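Local structure of fatty acyl CoA synthetase FADD13 (FATTY-ACYL-CoA SYNTHETASE) (3R44) at residues A[102-107]-A[129-134]; A[58-63]-A[118-123]; A[63-66]-A[70-73]. The protein belongs, as a mycobacterial fatty-acyl-CoA synthetase, to the AMP-binding enzymes of the ANL clan, which carry a large N-terminal part and a smaller C-terminal domain. All blocks are in the same frame, centred on the assembly; numbering follows the deposited sequence.

Interaction 1: A[102-107]-A[129-134]; sequences LAAPEV and IDAIRA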
loop_
_atom_site.group_PDB
_atom_site.type_symbol
_atom_site.label_atom_id
_atom_site.label_comp_id
_atom_site.label_asym_id
_atom_site.label_seq_id
_atom_site.Cartn_x
_atom_site.Cartn_y
_atom_site.Cartn_z
ATOM N N LEU A 102 10.696 9.397 -4.406
ATOM C CA LEU A 102 11.341 8.937 -5.629
ATOM C C LEU A 102 12.247 10.010 -6.174
ATOM O O LEU A 102 11.996 11.198 -6.002
ATOM C CB LEU A 102 10.317 8.567 -6.675
ATOM C CG LEU A 102 9.480 7.324 -6.417
ATOM C CD1 LEU A 102 8.330 7.225 -7.447
ATOM C CD2 LEU A 102 10.265 6.032 -6.377
ATOM N N ALA A 103 13.319 9.556 -6.828
ATOM C CA ALA A 103 14.280 10.425 -7.474
ATOM C C ALA A 103 13.717 10.952 -8.781
ATOM O O ALA A 103 12.763 10.404 -9.334
ATOM C CB ALA A 103 15.583 9.666 -7.735
ATOM N N ALA A 104 14.335 12.007 -9.276
ATOM C CA ALA A 104 13.877 12.681 -10.496
ATOM C C ALA A 104 13.659 11.801 -11.773
ATOM O O ALA A 104 12.674 11.984 -12.490
ATOM C CB ALA A 104 14.772 13.883 -10.778
ATOM N N PRO A 105 14.550 10.836 -12.055
ATOM C CA PRO A 105 14.348 9.959 -13.230
ATOM C C PRO A 105 13.115 9.045 -13.111
ATOM O O PRO A 105 12.447 8.756 -14.090
ATOM C CB PRO A 105 15.656 9.141 -13.253
ATOM C CG PRO A 105 16.639 10.019 -12.546
ATOM C CD PRO A 105 15.855 10.572 -11.421
ATOM N N GLU A 106 12.821 8.592 -11.897
ATOM C CA GLU A 106 11.674 7.737 -11.659
ATOM C C GLU A 106 10.374 8.554 -11.790
ATOM O O GLU A 106 9.368 8.086 -12.376
ATOM C CB GLU A 106 11.819 7.076 -10.273
ATOM C CG GLU A 106 12.869 5.942 -10.260
ATOM C CD GLU A 106 14.345 6.383 -10.044
ATOM O OE1 GLU A 106 14.667 7.602 -9.943
ATOM O OE2 GLU A 106 15.220 5.477 -9.984
ATOM N N VAL A 107 10.402 9.780 -11.262
ATOM C CA VAL A 107 9.251 10.690 -11.397
ATOM C C VAL A 107 9.024 11.050 -12.858
ATOM O O VAL A 107 7.877 10.997 -13.317
ATOM C CB VAL A 107 9.328 11.924 -10.495
ATOM C CG1 VAL A 107 8.174 12.868 -10.767
ATOM C CG2 VAL A 107 9.363 11.515 -8.977
ATOM N N ILE A 129 11.074 18.500 -9.328
ATOM C CA ILE A 129 10.403 19.097 -10.469
ATOM C C ILE A 129 11.385 19.980 -11.227
ATOM O O ILE A 129 11.431 19.958 -12.464
ATOM C CB ILE A 129 9.145 19.905 -10.044
ATOM C CG1 ILE A 129 8.058 18.987 -9.515
ATOM C CG2 ILE A 129 8.682 20.813 -11.219
ATOM C CD1 ILE A 129 7.562 17.844 -10.514
ATOM N N ASP A 130 12.196 20.740 -10.495
ATOM C CA ASP A 130 13.209 21.586 -11.129
ATOM C C ASP A 130 14.170 20.765 -11.977
ATOM O O ASP A 130 14.426 21.095 -13.135
ATOM C CB ASP A 130 13.998 22.372 -10.077
ATOM C CG ASP A 130 13.178 23.506 -9.457
ATOM O OD1 ASP A 130 12.071 23.818 -9.957
ATOM O OD2 ASP A 130 13.626 24.080 -8.448
ATOM N N ALA A 131 14.662 19.669 -11.400
ATOM C CA ALA A 131 15.582 18.776 -12.101
ATOM C C ALA A 131 14.885 18.258 -13.375
ATOM O O ALA A 131 15.481 18.226 -14.456
ATOM C CB ALA A 131 16.011 17.609 -11.183
ATOM N N ILE A 132 13.621 17.858 -13.248
ATOM C CA ILE A 132 12.856 17.359 -14.406
ATOM C C ILE A 132 12.634 18.438 -15.501
ATOM O O ILE A 132 12.857 18.177 -16.686
ATOM C CB ILE A 132 11.496 16.719 -14.018
ATOM C CG1 ILE A 132 11.709 15.486 -13.129
ATOM C CG2 ILE A 132 10.740 16.316 -15.298
ATOM C CD1 ILE A 132 10.436 14.891 -12.561
ATOM N N ARG A 133 12.219 19.638 -15.105
ATOM C CA ARG A 133 11.949 20.720 -16.071
ATOM C C ARG A 133 13.233 21.230 -16.772
ATOM O O ARG A 133 13.161 21.715 -17.899
ATOM C CB ARG A 133 11.196 21.884 -15.409
ATOM C CG ARG A 133 9.812 21.517 -14.845
ATOM C CD ARG A 133 9.020 22.761 -14.451
ATOM N NE ARG A 133 8.571 23.471 -15.658
ATOM C CZ ARG A 133 7.892 24.620 -15.681
ATOM N NH1 ARG A 133 7.585 25.251 -14.554
ATOM N NH2 ARG A 133 7.533 25.149 -16.854
ATOM N N ALA A 134 14.375 21.096 -16.094
ATOM C CA ALA A 134 15.713 21.373 -16.636
ATOM C C ALA A 134 16.219 20.391 -17.737
ATOM O O ALA A 134 17.073 20.770 -18.521
ATOM C CB ALA A 134 16.734 21.451 -15.493
#
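Ile132 drives its terminal methyl between Val107 and the backbone of Ala104, and this is where the contact is tight. The Ile132 chain is extended, with CD1 anti to CA (chi2 173°), which carries CD1 straight across to the opposing helix. There it lies 3.5 Å from Val107 CG1, the two side chains crossing at about a right angle, and 3.8 Å from Val107 CB. The same methyl also rests 3.7 Å from Ala104 O, while Ile132 CG1 touches that oxygen too, so the last two carbons of the isoleucine chain lean on the first helical turn after the N-cap residue Ala103.

The looser side is made of two methyls. Ala104 CB and Ala131 CB point at each other 3.9 Å apart, with Ala131 exposed and Ala104 partly so, whereas Val107 and Ile132 are buried. The small alanines probably help the backbones draw near: Ala104 CA is 6.2 Å from Ile132 CA.

Val107 settles on Leu74 of strand 70-74 and Ile132 on Trp145 of strand 144-147, beside Ile98 and Pro139 of nearby loops. Helices 104-114 and 126-134, which flank strand 118-121 in the chain, pack side by side on one face of the parallel sheet.

Interaction 2: A[58-63]-A[118-123]; sequences DVLTAL and VVIYGA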
loop_
_atom_site.group_PDB
_atom_site.type_symbol
_atom_site.label_atom_id
_atom_site.label_comp_id
_atom_site.label_asym_id
_atom_site.label_seq_id
_atom_site.Cartn_x
_atom_site.Cartn_y
_atom_site.Cartn_z
ATOM N N ASP A 58 -12.733 23.445 -10.282
ATOM C CA ASP A 58 -12.751 24.705 -11.025
ATOM C C ASP A 58 -11.349 25.056 -11.525
ATOM O O ASP A 58 -11.163 25.406 -12.719
ATOM C CB ASP A 58 -13.376 25.847 -10.194
ATOM C CG ASP A 58 -13.630 27.131 -11.022
ATOM O OD1 ASP A 58 -14.166 27.005 -12.149
ATOM O OD2 ASP A 58 -13.337 28.256 -10.542
ATOM N N VAL A 59 -10.372 24.928 -10.636
ATOM C CA VAL A 59 -8.958 25.167 -10.974
ATOM C C VAL A 59 -8.490 24.186 -12.045
ATOM O O VAL A 59 -7.877 24.582 -13.036
ATOM C CB VAL A 59 -8.033 25.101 -9.745
ATOM C CG1 VAL A 59 -6.528 25.096 -10.167
ATOM C CG2 VAL A 59 -8.357 26.211 -8.751
ATOM N N LEU A 60 -8.784 22.900 -11.889
ATOM C CA LEU A 60 -8.408 21.975 -12.943
ATOM C C LEU A 60 -9.054 22.212 -14.294
ATOM O O LEU A 60 -8.365 22.137 -15.351
ATOM C CB LEU A 60 -8.642 20.530 -12.493
ATOM C CG LEU A 60 -7.877 19.994 -11.285
ATOM C CD1 LEU A 60 -8.525 18.638 -10.908
ATOM C CD2 LEU A 60 -6.361 19.807 -11.518
ATOM N N THR A 61 -10.342 22.572 -14.287
ATOM C CA THR A 61 -11.061 22.925 -15.491
ATOM C C THR A 61 -10.327 24.080 -16.176
ATOM O O THR A 61 -10.121 24.100 -17.415
ATOM C CB THR A 61 -12.503 23.322 -15.197
ATOM O OG1 THR A 61 -13.220 22.150 -14.808
ATOM C CG2 THR A 61 -13.153 23.885 -16.446
ATOM N N ALA A 62 -9.916 25.043 -15.361
ATOM C CA ALA A 62 -9.256 26.241 -15.900
ATOM C C ALA A 62 -7.955 25.902 -16.658
ATOM O O ALA A 62 -7.563 26.587 -17.609
ATOM C CB ALA A 62 -8.966 27.266 -14.774
ATOM N N LEU A 63 -7.316 24.819 -16.237
ATOM C CA LEU A 63 -6.070 24.323 -16.802
ATOM C C LEU A 63 -6.257 23.368 -17.971
ATOM O O LEU A 63 -5.283 22.962 -18.602
ATOM C CB LEU A 63 -5.217 23.695 -15.699
ATOM C CG LEU A 63 -4.816 24.606 -14.545
ATOM C CD1 LEU A 63 -4.147 23.818 -13.381
ATOM C CD2 LEU A 63 -3.891 25.719 -15.040
ATOM N N VAL A 118 -1.043 17.805 -16.269
ATOM C CA VAL A 118 -0.835 18.823 -15.265
ATOM C C VAL A 118 -0.109 18.159 -14.139
ATOM O O VAL A 118 -0.432 17.022 -13.804
ATOM C CB VAL A 118 -2.203 19.383 -14.779
ATOM C CG1 VAL A 118 -2.067 20.230 -13.508
ATOM C CG2 VAL A 118 -2.870 20.209 -15.935
ATOM N N VAL A 119 0.867 18.845 -13.579
ATOM C CA VAL A 119 1.600 18.345 -12.423
ATOM C C VAL A 119 1.443 19.337 -11.289
ATOM O O VAL A 119 1.785 20.513 -11.445
ATOM C CB VAL A 119 3.078 18.121 -12.755
ATOM C CG1 VAL A 119 3.853 17.693 -11.494
ATOM C CG2 VAL A 119 3.154 17.046 -13.919
ATOM N N ILE A 120 0.875 18.874 -10.185
ATOM C CA ILE A 120 0.701 19.718 -8.998
ATOM C C ILE A 120 1.695 19.244 -7.933
ATOM O O ILE A 120 1.639 18.071 -7.530
ATOM C CB ILE A 120 -0.734 19.706 -8.492
ATOM C CG1 ILE A 120 -1.700 20.186 -9.594
ATOM C CG2 ILE A 120 -0.834 20.649 -7.261
ATOM C CD1 ILE A 120 -3.082 20.067 -9.236
ATOM N N TYR A 121 2.608 20.123 -7.508
ATOM C CA TYR A 121 3.660 19.722 -6.601
ATOM C C TYR A 121 3.836 20.580 -5.385
ATOM O O TYR A 121 3.650 21.821 -5.385
ATOM C CB TYR A 121 4.984 19.594 -7.335
ATOM C CG TYR A 121 5.545 20.890 -7.860
ATOM C CD1 TYR A 121 6.496 21.618 -7.134
ATOM C CD2 TYR A 121 5.121 21.394 -9.069
ATOM C CE1 TYR A 121 7.012 22.803 -7.635
ATOM C CE2 TYR A 121 5.609 22.575 -9.559
ATOM C CZ TYR A 121 6.549 23.267 -8.859
ATOM O OH TYR A 121 7.018 24.441 -9.434
ATOM N N GLY A 122 4.250 19.895 -4.332
ATOM C CA GLY A 122 4.469 20.514 -3.063
ATOM C C GLY A 122 5.840 21.097 -3.017
ATOM O O GLY A 122 6.722 20.746 -3.816
ATOM N N ALA A 123 6.037 21.996 -2.058
ATOM C CA ALA A 123 7.308 22.649 -1.889
ATOM C C ALA A 123 8.481 21.672 -1.630
ATOM O O ALA A 123 9.559 21.830 -2.242
ATOM C CB ALA A 123 7.202 23.790 -0.782
#
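Leu60 overlaps the end of Ile120, its CD2 methyl lying 4.0 Å from Ile120 CD1 as the two side chains pass at a slant. The bond from CA to CB of Leu60 does not aim at the strand; it is the outer branch that swings over to it. Ile120, by contrast, points at the helix from its root and is fully stretched, CD1 anti to CA (chi2 174°), so its last methyl makes the touch.

A second pair lies nearer the start of the strand. Leu63 CD1 meets Val118 CG1 at 4.1 Å, and here the side chains cross at about a right angle. Val118 and Ile120 are two apart in strand 118-121 and therefore face the same way, each receiving one leucine of segment 58-63. Val71 of the adjoining strand touches Leu60, Val118 and Ile120, and Leu84 of helix 79-91 also packs on Ile120.

Every touching group is a methyl, and both separations are ordinary van der Waals distances. Asp58, on the same helix, has its polar partner in Ala159 N, but between these two segments the attachment is hydrophobic and depends on fit, not on directional bonds.

Interaction 3: A[63-66]-A[70-73]; sequences LGIA and RVAL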
loop_
_atom_site.group_PDB
_atom_site.type_symbol
_atom_site.label_atom_id
_atom_site.label_comp_id
_atom_site.label_asym_id
_atom_site.label_seq_id
_atom_site.Cartn_x
_atom_site.Cartn_y
_atom_site.Cartn_z
ATOM N N LEU A 63 -7.316 24.819 -16.237
ATOM C CA LEU A 63 -6.070 24.323 -16.802
ATOM C C LEU A 63 -6.257 23.368 -17.971
ATOM O O LEU A 63 -5.283 22.962 -18.602
ATOM C CB LEU A 63 -5.217 23.695 -15.699
ATOM C CG LEU A 63 -4.816 24.606 -14.545
ATOM C CD1 LEU A 63 -4.147 23.818 -13.381
ATOM C CD2 LEU A 63 -3.891 25.719 -15.040
ATOM N N GLY A 64 -7.486 23.079 -18.351
ATOM C CA GLY A 64 -7.689 22.301 -19.562
ATOM C C GLY A 64 -7.966 20.851 -19.247
ATOM O O GLY A 64 -8.149 20.042 -20.161
ATOM N N ILE A 65 -8.046 20.524 -17.960
ATOM C CA ILE A 65 -8.342 19.135 -17.577
ATOM C C ILE A 65 -9.796 18.778 -17.907
ATOM O O ILE A 65 -10.736 19.507 -17.581
ATOM C CB ILE A 65 -8.024 18.840 -16.080
ATOM C CG1 ILE A 65 -6.527 18.845 -15.806
ATOM C CG2 ILE A 65 -8.706 17.506 -15.602
ATOM C CD1 ILE A 65 -5.676 17.836 -16.599
ATOM N N ALA A 66 -9.964 17.682 -18.625
ATOM C CA ALA A 66 -11.266 17.193 -19.015
ATOM C C ALA A 66 -11.312 15.731 -18.675
ATOM O O ALA A 66 -10.333 15.152 -18.174
ATOM C CB ALA A 66 -11.504 17.413 -20.532
ATOM N N ARG A 70 -4.946 13.144 -17.216
ATOM C CA ARG A 70 -4.229 12.793 -15.987
ATOM C C ARG A 70 -3.637 14.009 -15.333
ATOM O O ARG A 70 -3.027 14.855 -16.007
ATOM C CB ARG A 70 -3.125 11.747 -16.234
ATOM C CG ARG A 70 -3.583 10.272 -16.278
ATOM C CD ARG A 70 -4.344 9.919 -17.544
ATOM N NE ARG A 70 -3.490 10.012 -18.743
ATOM C CZ ARG A 70 -3.894 10.201 -19.999
ATOM N NH1 ARG A 70 -5.158 10.485 -20.321
ATOM N NH2 ARG A 70 -2.981 10.192 -20.955
ATOM N N VAL A 71 -3.853 14.099 -14.018
ATOM C CA VAL A 71 -3.314 15.180 -13.154
ATOM C C VAL A 71 -2.406 14.469 -12.150
ATOM O O VAL A 71 -2.892 13.673 -11.297
ATOM C CB VAL A 71 -4.437 15.879 -12.326
ATOM C CG1 VAL A 71 -3.801 17.051 -11.523
ATOM C CG2 VAL A 71 -5.575 16.339 -13.291
ATOM N N ALA A 72 -1.110 14.706 -12.251
ATOM C CA ALA A 72 -0.173 14.110 -11.294
ATOM C C ALA A 72 -0.156 14.941 -10.014
ATOM O O ALA A 72 -0.188 16.175 -10.046
ATOM C CB ALA A 72 1.259 14.006 -11.898
ATOM N N LEU A 73 -0.025 14.244 -8.893
ATOM C CA LEU A 73 -0.022 14.853 -7.557
ATOM C C LEU A 73 1.245 14.445 -6.858
ATOM O O LEU A 73 1.435 13.261 -6.556
ATOM C CB LEU A 73 -1.259 14.446 -6.748
ATOM C CG LEU A 73 -2.626 14.785 -7.355
ATOM C CD1 LEU A 73 -3.739 14.131 -6.488
ATOM C CD2 LEU A 73 -2.801 16.273 -7.501
#
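Ile65 and Val71 carry the apolar part of this contact, and a single methyl takes nearly all of it. Val71 CG2 lies 3.6 Å from Ile65 CD1, 3.7 Å from Ile65 CG1 and 4.1 Å from Ile65 CG2, so the isoleucine wraps round it while the two side chains run at an oblique angle. The bend in Ile65 explains the grip: with chi2 at -59° its chain is hooked instead of extended, and CD1 turns in beside CG1 on the same methyl. Leu60 of helix 46-62, Ala93 in the loop before strand 94-97, and Val118 of strand 118-121 also pack on Ile65.

A backbone group adds a weaker touch. Ile65 CD1 comes 4.0 Å from Arg70 O, at the start of the strand, a van der Waals approach.

The backbone turn that delivers Ile65 is a Schellman motif at the end of helix 46-62: Gly64 has a positive phi of 100°, where a side chain would press on the preceding carbonyl oxygen. Beyond it, Ala66 N is hydrogen-bonded to Asp69 OD2, tying up the short loop that leads into strand 70-74.

The side chain of Arg70 starts away from Ile65. Its guanidinium group donates from NE to Ser114 O and from NH1 to Gly68 O, so a carbonyl at the end of helix 104-114 and one in the loop before the strand help to position it.

The chemistry thus differs between neighbours: Ile65 and Val71 meet by hydrocarbon packing, whereas Arg70 has polar partners in main-chain carbonyls. Packing alone joins Ile65 to the strand, while the glycine turn and the Asp69 bond probably help to set the course of the loop.

Interactions 2 and 3 are neighbours, their centres about 6 Å apart: they share Leu63, and strands 118-121 and 70-74 are joined by backbone bonds, with Val118 O 2.9 Å from Ala72 N. Both are buried and belong to the sheet face under helix 46-62. Interaction 1, with its centre about 18 Å from that of interaction 2, is only partly buried and joins two helices on the opposite face, where Ile129 packs on Val119 and Tyr121 of the strand used by interaction 2. All three depend on aliphatic packing. Interaction 1 differs in letting small alanines meet near solvent, and interaction 3 in the polar bonding of its turn and of Arg70 close by.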